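Local coordinates for protein alpha-1,4-endofucoidanase (Mariniflexile fucanivorans, PDB 6DLH) that hydrolyses alpha-1,4 linkages inside fucoidan chains as a family 107 glycoside hydrolase, probably by a retaining mechanism, and binds calcium ions, at residues V447-P452 against G478-S483; T495-A500 against V506-V511. One frame throughout, in Å; residues are numbered along the deposited sequence.

Contact 1: V447-P452 against G478-S483; sequences VDFWDP and GTWTLS. With CA (calcium ion), chain I.
Two aromatic rings, Phe449 and Trp480, carry nearly all of this contact, with no hydrogen bond crossing between 447-452 and 478-483. They form an offset edge-to-face pair: the phenyl edge is turned toward the indole face, with planes at 68° and the centroid of the phenyl ring 5.9 Å from that of the indole six-membered ring. The touching atoms are Phe449 CZ and Trp480 CE3, 4.0 Å apart, and Phe449 CE1 lies 4.1 Å from Trp480 CZ3, so the phenyl rim meets the benzo part of the indole rather than its pyrrole. Trp480 CG stands anti to its own carbonyl carbon (chi1 -77°), which sends the indole off the strand toward Phe449. Both rings are buried. The pair lies between the sheets of what is probably an immunoglobulin-like beta sandwich, consistent with the putative Ig domain here: Phe449 belongs to a short strand paired with 422-423, Trp480 to the central strand of the sheet 439-444, 479-484 and 471-476. Ile457 and Leu460 touch both aromatic side chains and extend the apolar packing. Two residues beyond Phe449, Asp451 turns to a calcium ion, its OD1 2.7 Å from the metal; a water, Gly419, Glu453 and Asp502 also bind that ion. Asp451 OD2 accepts a hydrogen bond from the backbone N of Gly456, which helps fix the rotation of the carboxylate, and receives a weak one from the metal-bound water.

Contact 2: T495-A500 against V506-V511; sequences TFELMA and VTNREV
Backbone hydrogen bonds join 495-500 to 506-511 as the two arms of an antiparallel beta hairpin in the putative Ig domain. Phe496 pairs with Val511, Leu498 with Arg509 and Ala500 with Thr507, each through two N-H...O bonds; the shortest, Leu498 N to Arg509 O, is 2.8 Å. Among the apolar contacts, Val511 CG2 sits over one face of the Phe496 ring, 3.9 Å from its centroid and 22° off the normal, a CH-pi contact. The same methyl lies 3.7 Å from Leu498 CG, placing it between two neighbours of the opposing strand. Polar side chains meet on the other face of the sheet. Asn508 ND2 donates to Glu497 OE2 over 3.3 Å, bent at 150°; the acceptor is near the amide plane and uses its anti lone pair. A bend at chi2 (-75°) brings the Glu497 carboxylate back over the partner strand, where OE1 rests 3.3 Å from Glu510 CB. Beside this bond the Met499 side chain runs alongside Asn508, with Met499 CG 3.4 Å from Asn508 OD1. With an alanine here in place of Glu497, the Asn508 amide would probably lose this acceptor and be freer to turn. The charges are less favourable: Glu497 OE1 and Glu510 OE2 approach to 4.2 Å. Arg509, on the opposite face, gives its guanidinium to Ser424 O and Thr428 OG1. The two like charges may slightly raise one carboxylate's proton affinity, although solvent at this exposed edge would screen much of the effect, and the Asn508 N-H may offset part of the cost at Glu497.

Contact 1 and contact 2 lie in series along the chain, with strand 479-484 followed directly by strand 494-502, and their centres are about 12 Å apart. They meet where Phe449 CG comes 4.3 Å from Ala500 CB, so Phe449 of the aromatic pair packs against Ala500, on the hairpin face that also carries Leu498. Both flank one calcium site: contact 1 supplies Asp451, and strand 494-502 continues past contact 2 to Asp502, whose side chain is about 7 Å from that of Thr507 and about 9 Å from that of Phe449. Another calcium ion, bound by Thr77 and Asp79, lies about 8 Å from the Arg509 side chain.

Contact 1: V447-P452 against G478-S483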
ATOM      1  N   VAL A 447      17.959 -21.228   0.564  1.00 34.25           N
ATOM      2  CA  VAL A 447      17.264 -20.028   0.121  1.00 32.30           C
ATOM      3  C   VAL A 447      16.339 -20.387  -1.043  1.00 32.10           C
ATOM      4  O   VAL A 447      15.119 -20.303  -0.917  1.00 32.34           O
ATOM      5  CB  VAL A 447      18.245 -18.886  -0.221  1.00 31.96           C
ATOM      6  CG1 VAL A 447      17.530 -17.637  -0.722  1.00 32.36           C
ATOM      7  CG2 VAL A 447      19.126 -18.532   0.967  1.00 32.02           C
ATOM      8  N   ASP A 448      16.928 -20.801  -2.171  1.00 32.26           N
ATOM      9  CA  ASP A 448      16.191 -21.018  -3.405  1.00 30.45           C
ATOM     10  C   ASP A 448      15.695 -22.459  -3.488  1.00 29.75           C
ATOM     11  O   ASP A 448      14.741 -22.743  -4.207  1.00 30.18           O
ATOM     12  CB  ASP A 448      17.058 -20.698  -4.625  1.00 32.35           C
ATOM     13  CG  ASP A 448      17.480 -19.243  -4.698  1.00 31.00           C
ATOM     14  OD1 ASP A 448      16.619 -18.409  -4.996  1.00 34.28           O
ATOM     15  OD2 ASP A 448      18.664 -18.962  -4.442  1.00 32.79           O
ATOM     16  N   PHE A 449      16.375 -23.369  -2.789  1.00 29.00           N
ATOM     17  CA  PHE A 449      16.018 -24.777  -2.815  1.00 30.60           C
ATOM     18  C   PHE A 449      16.703 -25.484  -1.654  1.00 31.24           C
ATOM     19  O   PHE A 449      17.705 -24.996  -1.133  1.00 34.30           O
ATOM     20  CB  PHE A 449      16.384 -25.436  -4.150  1.00 32.24           C
ATOM     21  CG  PHE A 449      17.723 -25.051  -4.736  1.00 31.20           C
ATOM     22  CD1 PHE A 449      18.910 -25.351  -4.082  1.00 32.88           C
ATOM     23  CD2 PHE A 449      17.793 -24.404  -5.959  1.00 32.02           C
ATOM     24  CE1 PHE A 449      20.134 -24.999  -4.633  1.00 33.70           C
ATOM     25  CE2 PHE A 449      19.017 -24.058  -6.517  1.00 30.81           C
ATOM     26  CZ  PHE A 449      20.185 -24.353  -5.849  1.00 32.56           C
ATOM     27  N   TRP A 450      16.141 -26.629  -1.256  1.00 31.65           N
ATOM     28  CA  TRP A 450      16.643 -27.363  -0.106  1.00 32.49           C
ATOM     29  C   TRP A 450      16.165 -28.808  -0.173  1.00 31.86           C
ATOM     30  O   TRP A 450      15.200 -29.124  -0.868  1.00 32.10           O
ATOM     31  CB  TRP A 450      16.240 -26.681   1.211  1.00 32.34           C
ATOM     32  CG  TRP A 450      14.758 -26.594   1.389  1.00 35.16           C
ATOM     33  CD1 TRP A 450      13.937 -27.536   1.943  1.00 34.86           C
ATOM     34  CD2 TRP A 450      13.910 -25.508   0.977  1.00 35.22           C
ATOM     35  NE1 TRP A 450      12.639 -27.106   1.912  1.00 33.36           N
ATOM     36  CE2 TRP A 450      12.589 -25.870   1.323  1.00 33.29           C
ATOM     37  CE3 TRP A 450      14.137 -24.272   0.356  1.00 34.97           C
ATOM     38  CZ2 TRP A 450      11.501 -25.037   1.065  1.00 31.48           C
ATOM     39  CZ3 TRP A 450      13.060 -23.450   0.099  1.00 33.55           C
ATOM     40  CH2 TRP A 450      11.763 -23.830   0.456  1.00 33.96           C
ATOM     41  N   ASP A 451      16.892 -29.674   0.535  1.00 33.09           N
ATOM     42  CA  ASP A 451      16.497 -31.051   0.769  1.00 34.39           C
ATOM     43  C   ASP A 451      15.668 -31.090   2.049  1.00 32.41           C
ATOM     44  O   ASP A 451      16.186 -30.793   3.127  1.00 32.45           O
ATOM     45  CB  ASP A 451      17.731 -31.962   0.801  1.00 36.26           C
ATOM     46  CG  ASP A 451      17.578 -33.244   1.600  1.00 37.62           C
ATOM     47  OD1 ASP A 451      16.431 -33.633   1.885  1.00 38.80           O
ATOM     48  OD2 ASP A 451      18.615 -33.839   1.948  1.00 40.24           O
ATOM     49  N   PRO A 452      14.361 -31.435   1.972  1.00 32.26           N
ATOM     50  CA  PRO A 452      13.496 -31.448   3.155  1.00 32.59           C
ATOM     51  C   PRO A 452      14.093 -32.183   4.352  1.00 34.94           C
ATOM     52  O   PRO A 452      13.924 -31.742   5.488  1.00 35.87           O
ATOM     53  CB  PRO A 452      12.234 -32.146   2.634  1.00 32.33           C
ATOM     54  CG  PRO A 452      12.178 -31.731   1.182  1.00 31.65           C
ATOM     55  CD  PRO A 452      13.629 -31.770   0.738  1.00 30.76           C
ATOM     56  N   GLY A 478      27.142 -25.140  -1.617  1.00 43.88           N
ATOM     57  CA  GLY A 478      25.753 -24.734  -1.452  1.00 41.77           C
ATOM     58  C   GLY A 478      25.342 -23.561  -2.341  1.00 39.71           C
ATOM     59  O   GLY A 478      24.171 -23.177  -2.359  1.00 36.77           O
ATOM     60  N   THR A 479      26.305 -22.998  -3.078  1.00 36.39           N
ATOM     61  CA  THR A 479      26.013 -21.901  -3.987  1.00 36.49           C
ATOM     62  C   THR A 479      26.310 -22.320  -5.424  1.00 38.49           C
ATOM     63  O   THR A 479      27.423 -22.734  -5.741  1.00 39.87           O
ATOM     64  CB  THR A 479      26.782 -20.634  -3.602  1.00 34.43           C
ATOM     65  OG1 THR A 479      26.385 -20.309  -2.270  1.00 36.43           O
ATOM     66  CG2 THR A 479      26.503 -19.468  -4.528  1.00 33.42           C
ATOM     67  N   TRP A 480      25.289 -22.216  -6.281  1.00 38.56           N
ATOM     68  CA  TRP A 480      25.462 -22.370  -7.715  1.00 39.16           C
ATOM     69  C   TRP A 480      25.371 -20.994  -8.369  1.00 39.68           C
ATOM     70  O   TRP A 480      24.688 -20.106  -7.861  1.00 38.33           O
ATOM     71  CB  TRP A 480      24.443 -23.360  -8.292  1.00 39.22           C
ATOM     72  CG  TRP A 480      24.807 -24.788  -8.014  1.00 40.88           C
ATOM     73  CD1 TRP A 480      25.401 -25.669  -8.872  1.00 40.52           C
ATOM     74  CD2 TRP A 480      24.634 -25.496  -6.771  1.00 41.41           C
ATOM     75  NE1 TRP A 480      25.603 -26.874  -8.255  1.00 41.73           N
ATOM     76  CE2 TRP A 480      25.144 -26.800  -6.965  1.00 41.05           C
ATOM     77  CE3 TRP A 480      24.100 -25.159  -5.517  1.00 41.30           C
ATOM     78  CZ2 TRP A 480      25.129 -27.764  -5.954  1.00 43.08           C
ATOM     79  CZ3 TRP A 480      24.086 -26.112  -4.519  1.00 43.05           C
ATOM     80  CH2 TRP A 480      24.590 -27.400  -4.738  1.00 43.49           C
ATOM     81  N   THR A 481      26.092 -20.830  -9.483  1.00 39.41           N
ATOM     82  CA  THR A 481      26.155 -19.564 -10.195  1.00 39.28           C
ATOM     83  C   THR A 481      25.836 -19.797 -11.666  1.00 39.45           C
ATOM     84  O   THR A 481      26.391 -20.690 -12.300  1.00 39.36           O
ATOM     85  CB  THR A 481      27.533 -18.911 -10.035  1.00 40.72           C
ATOM     86  OG1 THR A 481      27.782 -18.855  -8.631  1.00 43.88           O
ATOM     87  CG2 THR A 481      27.620 -17.522 -10.633  1.00 40.00           C
ATOM     88  N   LEU A 482      24.903 -18.987 -12.168  1.00 41.69           N
ATOM     89  CA  LEU A 482      24.621 -18.843 -13.582  1.00 39.84           C
ATOM     90  C   LEU A 482      25.412 -17.631 -14.059  1.00 42.50           C
ATOM     91  O   LEU A 482      25.186 -16.515 -13.581  1.00 39.63           O
ATOM     92  CB  LEU A 482      23.118 -18.598 -13.745  1.00 40.69           C
ATOM     93  CG  LEU A 482      22.225 -19.834 -13.851  1.00 41.08           C
ATOM     94  CD1 LEU A 482      22.358 -20.743 -12.635  1.00 38.05           C
ATOM     95  CD2 LEU A 482      20.775 -19.417 -14.052  1.00 38.89           C
ATOM     96  N   SER A 483      26.364 -17.867 -14.970  1.00 40.25           N
ATOM     97  CA  SER A 483      27.222 -16.787 -15.426  1.00 41.78           C
ATOM     98  C   SER A 483      27.669 -16.996 -16.870  1.00 40.31           C
ATOM     99  O   SER A 483      27.576 -18.093 -17.418  1.00 39.22           O
ATOM    100  CB  SER A 483      28.394 -16.548 -14.488  1.00 39.03           C
ATOM    101  OG  SER A 483      29.340 -17.605 -14.555  1.00 38.26           O
TER
HETATM  102 CA    CA I 808      15.283 -35.685   0.651  1.00 67.25          CA
HETATM  103  O   HOH W   1      17.716 -36.347   0.460  1.00 40.78           O

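Contact 2: T495-A500 against V506-V511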
ATOM      1  N   THR A 495      13.502 -19.848 -21.983  1.00 49.02           N
ATOM      2  CA  THR A 495      12.670 -20.582 -21.048  1.00 47.21           C
ATOM      3  C   THR A 495      13.241 -21.989 -20.916  1.00 48.61           C
ATOM      4  O   THR A 495      13.315 -22.729 -21.899  1.00 48.16           O
ATOM      5  CB  THR A 495      11.207 -20.625 -21.509  1.00 44.80           C
ATOM      6  OG1 THR A 495      10.751 -19.285 -21.700  1.00 44.39           O
ATOM      7  CG2 THR A 495      10.304 -21.343 -20.526  1.00 44.59           C
ATOM      8  N   PHE A 496      13.643 -22.349 -19.694  1.00 47.00           N
ATOM      9  CA  PHE A 496      14.199 -23.669 -19.451  1.00 48.77           C
ATOM     10  C   PHE A 496      13.958 -24.094 -18.002  1.00 49.29           C
ATOM     11  O   PHE A 496      13.500 -23.308 -17.174  1.00 49.81           O
ATOM     12  CB  PHE A 496      15.681 -23.700 -19.835  1.00 45.47           C
ATOM     13  CG  PHE A 496      16.508 -22.629 -19.172  1.00 44.85           C
ATOM     14  CD1 PHE A 496      16.473 -21.320 -19.628  1.00 44.76           C
ATOM     15  CD2 PHE A 496      17.307 -22.927 -18.076  1.00 44.83           C
ATOM     16  CE1 PHE A 496      17.231 -20.336 -19.009  1.00 46.39           C
ATOM     17  CE2 PHE A 496      18.074 -21.945 -17.467  1.00 43.94           C
ATOM     18  CZ  PHE A 496      18.032 -20.650 -17.933  1.00 44.48           C
ATOM     19  N   GLU A 497      14.288 -25.357 -17.726  1.00 48.94           N
ATOM     20  CA  GLU A 497      14.085 -25.970 -16.429  1.00 52.34           C
ATOM     21  C   GLU A 497      15.414 -25.969 -15.682  1.00 51.29           C
ATOM     22  O   GLU A 497      16.444 -26.314 -16.259  1.00 47.17           O
ATOM     23  CB  GLU A 497      13.620 -27.418 -16.612  1.00 56.50           C
ATOM     24  CG  GLU A 497      12.345 -27.560 -17.421  1.00 60.71           C
ATOM     25  CD  GLU A 497      11.074 -27.184 -16.680  1.00 67.22           C
ATOM     26  OE1 GLU A 497      10.494 -26.131 -17.007  1.00 69.88           O
ATOM     27  OE2 GLU A 497      10.666 -27.946 -15.780  1.00 74.61           O
ATOM     28  N   LEU A 498      15.377 -25.564 -14.404  1.00 48.01           N
ATOM     29  CA  LEU A 498      16.465 -25.873 -13.490  1.00 44.98           C
ATOM     30  C   LEU A 498      16.093 -27.119 -12.692  1.00 44.29           C
ATOM     31  O   LEU A 498      14.931 -27.312 -12.351  1.00 47.19           O
ATOM     32  CB  LEU A 498      16.737 -24.675 -12.579  1.00 41.65           C
ATOM     33  CG  LEU A 498      17.421 -23.486 -13.251  1.00 44.94           C
ATOM     34  CD1 LEU A 498      17.749 -22.407 -12.231  1.00 40.23           C
ATOM     35  CD2 LEU A 498      18.676 -23.917 -14.001  1.00 41.08           C
ATOM     36  N   MET A 499      17.089 -27.960 -12.398  1.00 42.83           N
ATOM     37  CA  MET A 499      16.821 -29.230 -11.746  1.00 44.41           C
ATOM     38  C   MET A 499      17.692 -29.396 -10.503  1.00 44.84           C
ATOM     39  O   MET A 499      18.914 -29.544 -10.588  1.00 42.37           O
ATOM     40  CB  MET A 499      17.067 -30.387 -12.713  1.00 48.48           C
ATOM     41  CG  MET A 499      16.188 -30.326 -13.953  1.00 52.57           C
ATOM     42  SD  MET A 499      16.711 -31.582 -15.132  1.00 62.19           S
ATOM     43  CE  MET A 499      18.402 -31.083 -15.449  1.00 55.87           C
ATOM     44  N   ALA A 500      17.036 -29.380  -9.340  1.00 39.99           N
ATOM     45  CA  ALA A 500      17.742 -29.532  -8.082  1.00 39.25           C
ATOM     46  C   ALA A 500      17.683 -30.995  -7.661  1.00 40.16           C
ATOM     47  O   ALA A 500      16.645 -31.635  -7.799  1.00 40.76           O
ATOM     48  CB  ALA A 500      17.146 -28.617  -7.041  1.00 37.82           C
ATOM     49  N   VAL A 506      15.077 -35.572  -8.244  1.00 40.28           N
ATOM     50  CA  VAL A 506      15.159 -34.235  -8.810  1.00 44.51           C
ATOM     51  C   VAL A 506      13.791 -33.558  -8.734  1.00 46.10           C
ATOM     52  O   VAL A 506      12.760 -34.222  -8.823  1.00 49.51           O
ATOM     53  CB  VAL A 506      15.665 -34.279 -10.267  1.00 49.45           C
ATOM     54  CG1 VAL A 506      14.530 -34.448 -11.271  1.00 50.05           C
ATOM     55  CG2 VAL A 506      16.492 -33.054 -10.617  1.00 51.39           C
ATOM     56  N   THR A 507      13.809 -32.224  -8.598  1.00 43.97           N
ATOM     57  CA  THR A 507      12.626 -31.387  -8.732  1.00 44.76           C
ATOM     58  C   THR A 507      12.957 -30.234  -9.674  1.00 43.85           C
ATOM     59  O   THR A 507      13.999 -29.596  -9.523  1.00 44.06           O
ATOM     60  CB  THR A 507      12.162 -30.831  -7.378  1.00 41.69           C
ATOM     61  OG1 THR A 507      11.940 -31.911  -6.471  1.00 47.57           O
ATOM     62  CG2 THR A 507      10.910 -29.990  -7.472  1.00 40.47           C
ATOM     63  N   ASN A 508      12.039 -29.967 -10.609  1.00 43.33           N
ATOM     64  CA  ASN A 508      12.223 -28.992 -11.669  1.00 46.40           C
ATOM     65  C   ASN A 508      11.545 -27.680 -11.291  1.00 46.24           C
ATOM     66  O   ASN A 508      10.509 -27.673 -10.631  1.00 46.65           O
ATOM     67  CB  ASN A 508      11.613 -29.457 -12.997  1.00 50.99           C
ATOM     68  CG  ASN A 508      12.338 -30.619 -13.651  1.00 56.63           C
ATOM     69  OD1 ASN A 508      13.069 -31.367 -13.001  1.00 58.68           O
ATOM     70  ND2 ASN A 508      12.132 -30.781 -14.948  1.00 58.03           N
ATOM     71  N   ARG A 509      12.127 -26.578 -11.768  1.00 44.53           N
ATOM     72  CA  ARG A 509      11.542 -25.254 -11.667  1.00 43.64           C
ATOM     73  C   ARG A 509      11.822 -24.531 -12.981  1.00 45.90           C
ATOM     74  O   ARG A 509      12.970 -24.465 -13.418  1.00 47.19           O
ATOM     75  CB  ARG A 509      12.124 -24.544 -10.438  1.00 42.76           C
ATOM     76  CG  ARG A 509      11.880 -23.045 -10.357  1.00 41.89           C
ATOM     77  CD  ARG A 509      10.518 -22.629  -9.840  1.00 47.15           C
ATOM     78  NE  ARG A 509      10.102 -23.083  -8.516  1.00 42.94           N
ATOM     79  CZ  ARG A 509      10.004 -22.300  -7.441  1.00 44.58           C
ATOM     80  NH1 ARG A 509      10.774 -21.233  -7.311  1.00 40.30           N
ATOM     81  NH2 ARG A 509       9.115 -22.582  -6.505  1.00 43.29           N
ATOM     82  N   GLU A 510      10.757 -24.034 -13.618  1.00 43.99           N
ATOM     83  CA  GLU A 510      10.883 -23.297 -14.863  1.00 48.02           C
ATOM     84  C   GLU A 510      11.371 -21.883 -14.560  1.00 48.64           C
ATOM     85  O   GLU A 510      10.769 -21.174 -13.757  1.00 49.17           O
ATOM     86  CB  GLU A 510       9.550 -23.276 -15.616  1.00 49.08           C
ATOM     87  CG  GLU A 510       9.602 -22.494 -16.917  1.00 52.69           C
ATOM     88  CD  GLU A 510       8.248 -22.263 -17.568  1.00 52.10           C
ATOM     89  OE1 GLU A 510       7.757 -21.114 -17.533  1.00 52.07           O
ATOM     90  OE2 GLU A 510       7.687 -23.235 -18.102  1.00 53.81           O
ATOM     91  N   VAL A 511      12.465 -21.487 -15.224  1.00 46.29           N
ATOM     92  CA  VAL A 511      13.036 -20.155 -15.086  1.00 44.61           C
ATOM     93  C   VAL A 511      13.085 -19.490 -16.459  1.00 44.87           C
ATOM     94  O   VAL A 511      13.208 -20.165 -17.483  1.00 42.47           O
ATOM     95  CB  VAL A 511      14.423 -20.186 -14.408  1.00 44.68           C
ATOM     96  CG1 VAL A 511      14.343 -20.674 -12.967  1.00 43.52           C
ATOM     97  CG2 VAL A 511      15.443 -21.010 -15.191  1.00 43.78           C
TER